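Local structure of Glyoxalase/bleomycin resistance protein/dioxygenase (Nocardioides sp., 4MYM) at residues Thr50-Thr55 / Trp149-Trp154; His39-Ser44 / Gly62-Glu67; Glu46-Lys51 / Val71-Trp76. The protein is of unknown specific function but probably acts as a metal-dependent enzyme or antibiotic-binding protein of the glyoxalase/bleomycin resistance/dioxygenase superfamily. All coordinates share one frame; numbering follows the deposited sequence.

Contact 1 of 3, residues Thr50-Thr55 / Trp149-Trp154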
loop_
_atom_site.group_PDB
_atom_site.type_symbol
_atom_site.label_atom_id
_atom_site.label_comp_id
_atom_site.label_asym_id
_atom_site.label_seq_id
_atom_site.Cartn_x
_atom_site.Cartn_y
_atom_site.Cartn_z
ATOM N N THR A 50 5.965 15.668 -8.987
ATOM C CA THR A 50 7.168 16.123 -9.713
ATOM C C THR A 50 8.284 15.076 -9.767
ATOM O O THR A 50 8.984 14.981 -10.776
ATOM C CB THR A 50 7.732 17.429 -9.135
ATOM O OG1 THR A 50 8.324 17.161 -7.866
ATOM C CG2 THR A 50 6.630 18.478 -8.994
ATOM N N LYS A 51 8.447 14.283 -8.709
ATOM C CA LYS A 51 9.533 13.293 -8.667
ATOM C C LYS A 51 9.139 11.962 -9.270
ATOM O O LYS A 51 9.939 11.347 -9.978
ATOM C CB LYS A 51 10.025 13.048 -7.244
ATOM C CG LYS A 51 10.361 14.295 -6.452
ATOM C CD LYS A 51 11.559 15.013 -7.011
ATOM C CE LYS A 51 12.016 16.139 -6.089
ATOM N NZ LYS A 51 12.340 15.641 -4.730
ATOM N N LEU A 52 7.923 11.491 -8.976
ATOM C CA LEU A 52 7.501 10.171 -9.451
ATOM C C LEU A 52 6.470 10.167 -10.584
ATOM O O LEU A 52 6.125 9.097 -11.069
ATOM C CB LEU A 52 6.976 9.327 -8.280
ATOM C CG LEU A 52 7.941 9.111 -7.123
ATOM C CD1 LEU A 52 7.321 8.179 -6.098
ATOM C CD2 LEU A 52 9.267 8.553 -7.648
ATOM N N GLY A 53 5.978 11.338 -10.988
ATOM C CA GLY A 53 5.125 11.466 -12.173
ATOM C C GLY A 53 3.661 11.118 -12.004
ATOM O O GLY A 53 2.972 10.830 -12.992
ATOM N N TYR A 54 3.171 11.143 -10.764
ATOM C CA TYR A 54 1.754 10.911 -10.517
ATOM C C TYR A 54 0.969 12.147 -10.927
ATOM O O TYR A 54 1.503 13.268 -10.930
ATOM C CB TYR A 54 1.504 10.533 -9.040
ATOM C CG TYR A 54 1.836 9.087 -8.724
ATOM C CD1 TYR A 54 3.105 8.720 -8.283
ATOM C CD2 TYR A 54 0.882 8.078 -8.865
ATOM C CE1 TYR A 54 3.417 7.402 -8.006
ATOM C CE2 TYR A 54 1.191 6.768 -8.582
ATOM C CZ TYR A 54 2.462 6.434 -8.153
ATOM O OH TYR A 54 2.776 5.121 -7.876
ATOM N N THR A 55 -0.293 11.949 -11.302
ATOM C CA THR A 55 -1.160 13.065 -11.685
ATOM C C THR A 55 -2.350 13.149 -10.733
ATOM O O THR A 55 -3.020 12.147 -10.501
ATOM C CB THR A 55 -1.679 12.888 -13.126
ATOM O OG1 THR A 55 -0.564 12.820 -14.018
ATOM C CG2 THR A 55 -2.583 14.060 -13.536
ATOM N N TRP A 149 10.131 3.183 -0.863
ATOM C CA TRP A 149 9.853 2.574 -2.161
ATOM C C TRP A 149 10.973 1.633 -2.562
ATOM O O TRP A 149 12.157 1.892 -2.287
ATOM C CB TRP A 149 9.724 3.663 -3.220
ATOM C CG TRP A 149 8.501 4.538 -3.065
ATOM C CD1 TRP A 149 8.268 5.471 -2.091
ATOM C CD2 TRP A 149 7.360 4.575 -3.930
ATOM N NE1 TRP A 149 7.046 6.076 -2.289
ATOM C CE2 TRP A 149 6.467 5.542 -3.409
ATOM C CE3 TRP A 149 7.004 3.879 -5.092
ATOM C CZ2 TRP A 149 5.232 5.831 -4.019
ATOM C CZ3 TRP A 149 5.791 4.156 -5.686
ATOM C CH2 TRP A 149 4.916 5.126 -5.148
ATOM N N GLU A 150 10.585 0.530 -3.188
ATOM C CA GLU A 150 11.496 -0.429 -3.752
ATOM C C GLU A 150 11.150 -0.565 -5.234
ATOM O O GLU A 150 9.985 -0.722 -5.588
ATOM C CB GLU A 150 11.343 -1.775 -3.076
ATOM C CG GLU A 150 12.225 -2.875 -3.675
ATOM C CD GLU A 150 11.813 -4.261 -3.265
ATOM O OE1 GLU A 150 10.639 -4.634 -3.499
ATOM O OE2 GLU A 150 12.656 -5.008 -2.742
ATOM N N TYR A 151 12.155 -0.438 -6.095
ATOM C CA TYR A 151 12.040 -0.873 -7.483
ATOM C C TYR A 151 12.895 -2.121 -7.532
ATOM O O TYR A 151 14.024 -2.128 -7.024
ATOM C CB TYR A 151 12.569 0.174 -8.468
ATOM C CG TYR A 151 11.718 1.394 -8.725
ATOM C CD1 TYR A 151 10.902 1.952 -7.740
ATOM C CD2 TYR A 151 11.772 2.043 -9.957
ATOM C CE1 TYR A 151 10.143 3.078 -7.986
ATOM C CE2 TYR A 151 11.024 3.178 -10.201
ATOM C CZ TYR A 151 10.205 3.688 -9.212
ATOM O OH TYR A 151 9.474 4.829 -9.457
ATOM N N PHE A 152 12.362 -3.205 -8.086
ATOM C CA PHE A 152 13.070 -4.468 -8.114
ATOM C C PHE A 152 12.829 -5.166 -9.447
ATOM O O PHE A 152 11.811 -4.927 -10.103
ATOM C CB PHE A 152 12.694 -5.391 -6.949
ATOM C CG PHE A 152 11.315 -6.007 -7.050
ATOM C CD1 PHE A 152 10.180 -5.284 -6.689
ATOM C CD2 PHE A 152 11.155 -7.316 -7.469
ATOM C CE1 PHE A 152 8.911 -5.846 -6.784
ATOM C CE2 PHE A 152 9.885 -7.875 -7.569
ATOM C CZ PHE A 152 8.772 -7.147 -7.214
ATOM N N ALA A 153 13.796 -5.991 -9.834
ATOM C CA ALA A 153 13.656 -6.882 -10.982
ATOM C C ALA A 153 14.388 -8.193 -10.703
ATOM O O ALA A 153 15.470 -8.211 -10.100
ATOM C CB ALA A 153 14.165 -6.208 -12.238
ATOM N N TRP A 154 13.768 -9.296 -11.115
ATOM C CA TRP A 154 14.279 -10.620 -10.815
ATOM C C TRP A 154 15.520 -10.909 -11.657
ATOM O O TRP A 154 15.561 -10.577 -12.831
ATOM C CB TRP A 154 13.227 -11.698 -11.097
ATOM C CG TRP A 154 12.036 -11.616 -10.209
ATOM C CD1 TRP A 154 10.750 -11.446 -10.593
ATOM C CD2 TRP A 154 12.028 -11.685 -8.781
ATOM N NE1 TRP A 154 9.934 -11.401 -9.497
ATOM C CE2 TRP A 154 10.695 -11.540 -8.369
ATOM C CE3 TRP A 154 13.021 -11.838 -7.811
ATOM C CZ2 TRP A 154 10.319 -11.554 -7.024
ATOM C CZ3 TRP A 154 12.653 -11.848 -6.477
ATOM C CH2 TRP A 154 11.309 -11.711 -6.097
#
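The junction between the two four-stranded sheets of a vicinal oxygen chelate fold is bridged where Leu-52 and Tyr-54, just beyond helix 41-51, meet Trp-149 and Tyr-151 on strand 147-154. Both sheets have the strand order 1-4-3-2, consistent with the paired beta-alpha-beta-beta-beta modules of this superfamily. The indole is approached in two different ways. Over one face comes Leu-52 CD1, which sits 3.9 Å from the centroid of the six-membered ring of Trp-149 and 15° off its normal, a CH-pi contact displaced toward the rim. At the indole edge, close to its plane, Tyr-54 OH lies 3.5 Å from Trp-149 CH2, while Tyr-54 CE1 follows at 3.9 Å from the same carbon. The other methyl of Leu-52, CD2, makes a looser approach of 4.1 Å to Tyr-151 OH, the two side chains passing in opposite directions. Between the two contributors Gly-53 takes a positive phi of 81°, ending the helical conformation and separating Leu-52 from Tyr-54. With CG anti to the carbonyl carbon (chi1 -68°), Trp-149 projects its indole toward this turn; Glu-147 binds NE1, and Phe-141 stacks on the ring. Ile-31 of the second subunit packs on both Tyr-54 and Trp-149. No hydrogen bond joins the two segments, so dispersion and CH-pi forces hold this buried junction, and the indole's polar edge is satisfied separately by a carboxylate.

Contact 2 of 3, residues His39-Ser44 / Gly62-Glu67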
loop_
_atom_site.group_PDB
_atom_site.type_symbol
_atom_site.label_atom_id
_atom_site.label_comp_id
_atom_site.label_asym_id
_atom_site.label_seq_id
_atom_site.Cartn_x
_atom_site.Cartn_y
_atom_site.Cartn_z
ATOM N N HIS A 39 1.731 14.423 7.030
ATOM C CA HIS A 39 1.700 15.538 7.982
ATOM C C HIS A 39 1.917 16.882 7.287
ATOM O O HIS A 39 1.972 17.927 7.934
ATOM C CB HIS A 39 2.754 15.325 9.067
ATOM C CG HIS A 39 2.621 14.010 9.756
ATOM N ND1 HIS A 39 1.644 13.760 10.695
ATOM C CD2 HIS A 39 3.304 12.853 9.606
ATOM C CE1 HIS A 39 1.750 12.513 11.113
ATOM N NE2 HIS A 39 2.739 11.936 10.457
ATOM N N ASP A 40 2.032 16.846 5.965
ATOM C CA ASP A 40 2.209 18.046 5.162
ATOM C C ASP A 40 1.777 17.669 3.767
ATOM O O ASP A 40 2.590 17.247 2.939
ATOM C CB ASP A 40 3.664 18.523 5.199
ATOM C CG ASP A 40 3.882 19.846 4.446
ATOM O OD1 ASP A 40 3.055 20.250 3.584
ATOM O OD2 ASP A 40 4.918 20.475 4.718
ATOM N N LEU A 41 0.475 17.795 3.528
ATOM C CA LEU A 41 -0.128 17.323 2.288
ATOM C C LEU A 41 0.530 17.966 1.064
ATOM O O LEU A 41 0.882 17.272 0.118
ATOM C CB LEU A 41 -1.638 17.584 2.293
ATOM C CG LEU A 41 -2.388 17.257 1.002
ATOM C CD1 LEU A 41 -2.376 15.755 0.742
ATOM C CD2 LEU A 41 -3.816 17.783 1.070
ATOM N N GLU A 42 0.707 19.287 1.075
ATOM C CA GLU A 42 1.210 19.967 -0.125
ATOM C C GLU A 42 2.634 19.562 -0.489
ATOM O O GLU A 42 2.946 19.427 -1.663
ATOM C CB GLU A 42 1.063 21.495 -0.019
ATOM C CG GLU A 42 -0.389 21.966 0.028
ATOM C CD GLU A 42 -1.284 21.267 -0.984
ATOM O OE1 GLU A 42 -0.893 21.176 -2.167
ATOM O OE2 GLU A 42 -2.377 20.795 -0.597
ATOM N N ALA A 43 3.481 19.335 0.507
ATOM C CA ALA A 43 4.842 18.854 0.255
ATOM C C ALA A 43 4.819 17.417 -0.288
ATOM O O ALA A 43 5.587 17.074 -1.192
ATOM C CB ALA A 43 5.685 18.944 1.521
ATOM N N SER A 44 3.934 16.585 0.258
ATOM C CA SER A 44 3.735 15.237 -0.261
ATOM C C SER A 44 3.237 15.272 -1.699
ATOM O O SER A 44 3.796 14.610 -2.546
ATOM C CB SER A 44 2.766 14.439 0.625
ATOM O OG SER A 44 3.390 14.066 1.839
ATOM N N GLY A 62 -7.820 18.026 3.447
ATOM C CA GLY A 62 -6.669 17.230 3.869
ATOM C C GLY A 62 -6.440 15.957 3.076
ATOM O O GLY A 62 -5.818 15.023 3.565
ATOM N N PHE A 63 -6.904 15.934 1.833
ATOM C CA PHE A 63 -6.831 14.732 1.025
ATOM C C PHE A 63 -6.537 15.050 -0.432
ATOM O O PHE A 63 -7.063 16.007 -0.999
ATOM C CB PHE A 63 -8.146 13.941 1.120
ATOM C CG PHE A 63 -8.154 12.680 0.304
ATOM C CD1 PHE A 63 -7.655 11.496 0.830
ATOM C CD2 PHE A 63 -8.647 12.680 -0.989
ATOM C CE1 PHE A 63 -7.654 10.329 0.073
ATOM C CE2 PHE A 63 -8.652 11.524 -1.750
ATOM C CZ PHE A 63 -8.151 10.346 -1.223
ATOM N N ALA A 64 -5.693 14.221 -1.028
ATOM C CA ALA A 64 -5.494 14.212 -2.467
ATOM C C ALA A 64 -5.209 12.783 -2.898
ATOM O O ALA A 64 -4.628 12.007 -2.141
ATOM C CB ALA A 64 -4.349 15.132 -2.857
ATOM N N ASP A 65 -5.666 12.418 -4.095
ATOM C CA ASP A 65 -5.251 11.171 -4.704
ATOM C C ASP A 65 -4.942 11.342 -6.177
ATOM O O ASP A 65 -5.210 12.395 -6.777
ATOM C CB ASP A 65 -6.256 10.051 -4.452
ATOM C CG ASP A 65 -7.581 10.262 -5.143
ATOM O OD1 ASP A 65 -7.773 11.244 -5.893
ATOM O OD2 ASP A 65 -8.446 9.397 -4.924
ATOM N N PHE A 66 -4.358 10.304 -6.743
ATOM C CA PHE A 66 -3.790 10.371 -8.076
ATOM C C PHE A 66 -4.485 9.413 -9.022
ATOM O O PHE A 66 -5.198 8.496 -8.590
ATOM C CB PHE A 66 -2.300 10.063 -8.014
ATOM C CG PHE A 66 -1.549 10.949 -7.071
ATOM C CD1 PHE A 66 -1.374 12.286 -7.356
ATOM C CD2 PHE A 66 -1.022 10.445 -5.895
ATOM C CE1 PHE A 66 -0.683 13.118 -6.495
ATOM C CE2 PHE A 66 -0.335 11.267 -5.019
ATOM C CZ PHE A 66 -0.168 12.612 -5.315
ATOM N N GLU A 67 -4.259 9.628 -10.314
ATOM C CA GLU A 67 -4.913 8.854 -11.365
ATOM C C GLU A 67 -4.381 7.428 -11.443
ATOM O O GLU A 67 -3.216 7.163 -11.125
ATOM C CB GLU A 67 -4.745 9.547 -12.730
ATOM C CG GLU A 67 -5.604 10.795 -12.886
ATOM C CD GLU A 67 -5.547 11.413 -14.279
ATOM O OE1 GLU A 67 -4.566 11.175 -15.032
ATOM O OE2 GLU A 67 -6.497 12.155 -14.616
#
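Leu-41, in the first turn of helix 41-51, straddles the start of strand 63-66 with its two methyl groups. CD2 rests on the peptide joining Gly-62 to Phe-63, at 3.8 Å from Gly-62 C and 3.7 Å from Phe-63 N. CD1 reaches one residue further, to 4.2 Å from Ala-64 CB, the one contact here between two side chains. The first turn of the helix is thereby packed on strand 63-66 of the N-terminal sheet. The fork is aimed by a first torsion that sets CG opposite the backbone N (chi1 175°), beside the carbonyl carbon. On the strand side, Gly-62 presents bare backbone to the leucine, and the Phe-63 side chain leaves on the far side of the strand, where it comes within about 3 Å of a bound buffer-type molecule that may mark a pocket.

In the next shell, Leu-75 touches Leu-41 and is hydrogen-bonded through its backbone to Ala-64, tying the strand to its neighbour 72-77; Val-45 and Leu-56 also pack on Ala-64. The helix start is fixed by Asp-40 at the N-cap. Its OD1 accepts from Ala-43 N at 3.2 Å with a fairly straight N-H...O angle of 163°, though the donor arrives from above the carboxylate, 62° out of its plane. Ser-44 N also bonds to Asp-40 O at 3.1 Å, closing the first helical turn, which contains Leu-41. Further out, a salt bridge from Glu-42 to Arg-59 links the helix to strand 56-60.

No hydrogen bond crosses between the segments: the leucine methyls meet backbone and a single CB without directional bonding, whereas the directional bonds of Asp-40 with Ala-43 and Ser-44 lie within the helix start.

Contact 3 of 3, residues Glu46-Lys51 / Val71-Trp76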
loop_
_atom_site.group_PDB
_atom_site.type_symbol
_atom_site.label_atom_id
_atom_site.label_comp_id
_atom_site.label_asym_id
_atom_site.label_seq_id
_atom_site.Cartn_x
_atom_site.Cartn_y
_atom_site.Cartn_z
ATOM N N GLU A 46 3.662 17.540 -3.906
ATOM C CA GLU A 46 4.806 17.980 -4.714
ATOM C C GLU A 46 5.776 16.827 -5.036
ATOM O O GLU A 46 6.222 16.676 -6.180
ATOM C CB GLU A 46 5.532 19.119 -3.984
ATOM C CG GLU A 46 6.777 19.664 -4.676
ATOM C CD GLU A 46 6.486 20.377 -5.992
ATOM O OE1 GLU A 46 5.297 20.663 -6.303
ATOM O OE2 GLU A 46 7.466 20.659 -6.724
ATOM N N PHE A 47 6.071 16.000 -4.038
ATOM C CA PHE A 47 6.972 14.853 -4.214
ATOM C C PHE A 47 6.444 13.841 -5.241
ATOM O O PHE A 47 7.133 13.502 -6.204
ATOM C CB PHE A 47 7.221 14.172 -2.854
ATOM C CG PHE A 47 8.124 12.964 -2.921
ATOM C CD1 PHE A 47 7.615 11.711 -3.205
ATOM C CD2 PHE A 47 9.496 13.082 -2.676
ATOM C CE1 PHE A 47 8.438 10.597 -3.271
ATOM C CE2 PHE A 47 10.326 11.973 -2.734
ATOM C CZ PHE A 47 9.795 10.723 -3.029
ATOM N N TYR A 48 5.206 13.367 -5.064
ATOM C CA TYR A 48 4.714 12.283 -5.922
ATOM C C TYR A 48 4.458 12.722 -7.347
ATOM O O TYR A 48 4.654 11.928 -8.274
ATOM C CB TYR A 48 3.477 11.594 -5.324
ATOM C CG TYR A 48 3.793 11.041 -3.958
ATOM C CD1 TYR A 48 4.524 9.857 -3.807
ATOM C CD2 TYR A 48 3.428 11.745 -2.815
ATOM C CE1 TYR A 48 4.849 9.376 -2.542
ATOM C CE2 TYR A 48 3.741 11.278 -1.556
ATOM C CZ TYR A 48 4.450 10.108 -1.424
ATOM O OH TYR A 48 4.737 9.686 -0.159
ATOM N N THR A 49 4.028 13.975 -7.514
ATOM C CA THR A 49 3.796 14.546 -8.839
ATOM C C THR A 49 5.109 14.838 -9.573
ATOM O O THR A 49 5.349 14.303 -10.652
ATOM C CB THR A 49 2.957 15.836 -8.775
ATOM O OG1 THR A 49 3.566 16.775 -7.876
ATOM C CG2 THR A 49 1.549 15.526 -8.290
ATOM N N THR A 50 5.965 15.668 -8.987
ATOM C CA THR A 50 7.168 16.123 -9.713
ATOM C C THR A 50 8.284 15.076 -9.767
ATOM O O THR A 50 8.984 14.981 -10.776
ATOM C CB THR A 50 7.732 17.429 -9.135
ATOM O OG1 THR A 50 8.324 17.161 -7.866
ATOM C CG2 THR A 50 6.630 18.478 -8.994
ATOM N N LYS A 51 8.447 14.283 -8.709
ATOM C CA LYS A 51 9.533 13.293 -8.667
ATOM C C LYS A 51 9.139 11.962 -9.270
ATOM O O LYS A 51 9.939 11.347 -9.978
ATOM C CB LYS A 51 10.025 13.048 -7.244
ATOM C CG LYS A 51 10.361 14.295 -6.452
ATOM C CD LYS A 51 11.559 15.013 -7.011
ATOM C CE LYS A 51 12.016 16.139 -6.089
ATOM N NZ LYS A 51 12.340 15.641 -4.730
ATOM N N VAL A 71 -3.517 0.284 -8.709
ATOM C CA VAL A 71 -3.863 0.789 -7.381
ATOM C C VAL A 71 -3.815 2.326 -7.366
ATOM O O VAL A 71 -2.947 2.946 -7.986
ATOM C CB VAL A 71 -2.960 0.166 -6.287
ATOM C CG1 VAL A 71 -1.549 0.718 -6.376
ATOM C CG2 VAL A 71 -3.537 0.420 -4.900
ATOM N N ILE A 72 -4.783 2.938 -6.697
ATOM C CA ILE A 72 -4.866 4.381 -6.605
ATOM C C ILE A 72 -3.999 4.811 -5.421
ATOM O O ILE A 72 -4.181 4.317 -4.310
ATOM C CB ILE A 72 -6.309 4.860 -6.380
ATOM C CG1 ILE A 72 -7.205 4.453 -7.566
ATOM C CG2 ILE A 72 -6.355 6.367 -6.118
ATOM C CD1 ILE A 72 -6.757 4.987 -8.913
ATOM N N LEU A 73 -3.039 5.698 -5.672
ATOM C CA LEU A 73 -2.221 6.246 -4.593
ATOM C C LEU A 73 -2.905 7.482 -4.055
ATOM O O LEU A 73 -3.307 8.364 -4.827
ATOM C CB LEU A 73 -0.822 6.586 -5.092
ATOM C CG LEU A 73 0.164 7.174 -4.078
ATOM C CD1 LEU A 73 0.497 6.199 -2.959
ATOM C CD2 LEU A 73 1.425 7.565 -4.829
ATOM N N ALA A 74 -3.024 7.545 -2.732
ATOM C CA ALA A 74 -3.715 8.632 -2.053
ATOM C C ALA A 74 -2.918 9.146 -0.848
ATOM O O ALA A 74 -2.021 8.467 -0.332
ATOM C CB ALA A 74 -5.102 8.169 -1.615
ATOM N N LEU A 75 -3.233 10.369 -0.434
ATOM C CA LEU A 75 -2.609 10.988 0.728
ATOM C C LEU A 75 -3.685 11.607 1.597
ATOM O O LEU A 75 -4.552 12.310 1.099
ATOM C CB LEU A 75 -1.643 12.087 0.290
ATOM C CG LEU A 75 -0.687 11.766 -0.866
ATOM C CD1 LEU A 75 -0.075 13.057 -1.413
ATOM C CD2 LEU A 75 0.388 10.798 -0.414
ATOM N N TRP A 76 -3.582 11.409 2.898
ATOM C CA TRP A 76 -4.597 11.898 3.823
ATOM C C TRP A 76 -3.906 12.393 5.092
ATOM O O TRP A 76 -3.145 11.658 5.722
ATOM C CB TRP A 76 -5.575 10.768 4.146
ATOM C CG TRP A 76 -6.915 11.192 4.696
ATOM C CD1 TRP A 76 -7.347 12.457 4.992
ATOM C CD2 TRP A 76 -7.989 10.318 5.025
ATOM N NE1 TRP A 76 -8.643 12.415 5.487
ATOM C CE2 TRP A 76 -9.050 11.111 5.520
ATOM C CE3 TRP A 76 -8.162 8.938 4.942
ATOM C CZ2 TRP A 76 -10.263 10.562 5.924
ATOM C CZ3 TRP A 76 -9.374 8.395 5.355
ATOM C CH2 TRP A 76 -10.405 9.213 5.835
#
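Apolar contacts join the segments through the ring of Tyr-48, with Leu-73 at its CD1 and Leu-75 along its CD2-CE2 side. Leu-73 CD2 lies 4.0 Å from Tyr-48 CD1, its side chain crossing the tyrosine at about a right angle. Leu-75 comes in at a slant, with CD2 3.6 Å from Tyr-48 CE2 and CD1 4.0 Å from Tyr-48 CD2. CG of Tyr-48 stands anti to the carbonyl carbon (chi1 -58°), which carries the ring from helix 41-51 toward strand 72-77; this is packing of a helix on the sheet of a vicinal oxygen chelate fold, on the side of the strand from which Leu-73 and Leu-75 project. Among aromatic contacts, Phe-47 CD1 sits 3.6 Å above one face of the Tyr-48 ring, near its rim.

Hydrogen bonds lie within the helix or lead outward. Glu-46 O accepts twice from Thr-50: from N at 3.0 Å and from OG1 at 2.7 Å. The two donors reach opposite faces of the carbonyl plane, with OG1 tilted 34° from it. Beyond both segments, Tyr-48 OH bonds to the carboxylate of Glu-147.

Helix 41-51 and the turn after it supply one side of all three contacts, in the chain order contact 2, contact 3, contact 1. Contacts 2 and 3 have centres about 7 Å apart and reach the neighbouring antiparallel strands 63-66 and 72-77 of one sheet. Contact 1 lies about 11 Å from contact 3 and 17 Å from contact 2, centre to centre, and reaches strand 147-154 of the other sheet. Tyr-54 N probably bonds to Tyr-48 O (3.0 Å), and Thr-55 O to Glu-67 N (2.8 Å), so the turn is tied back to both neighbours. The helix and the turn after it thereby connect the two sheets, and residues of all three contacts touch the second subunit.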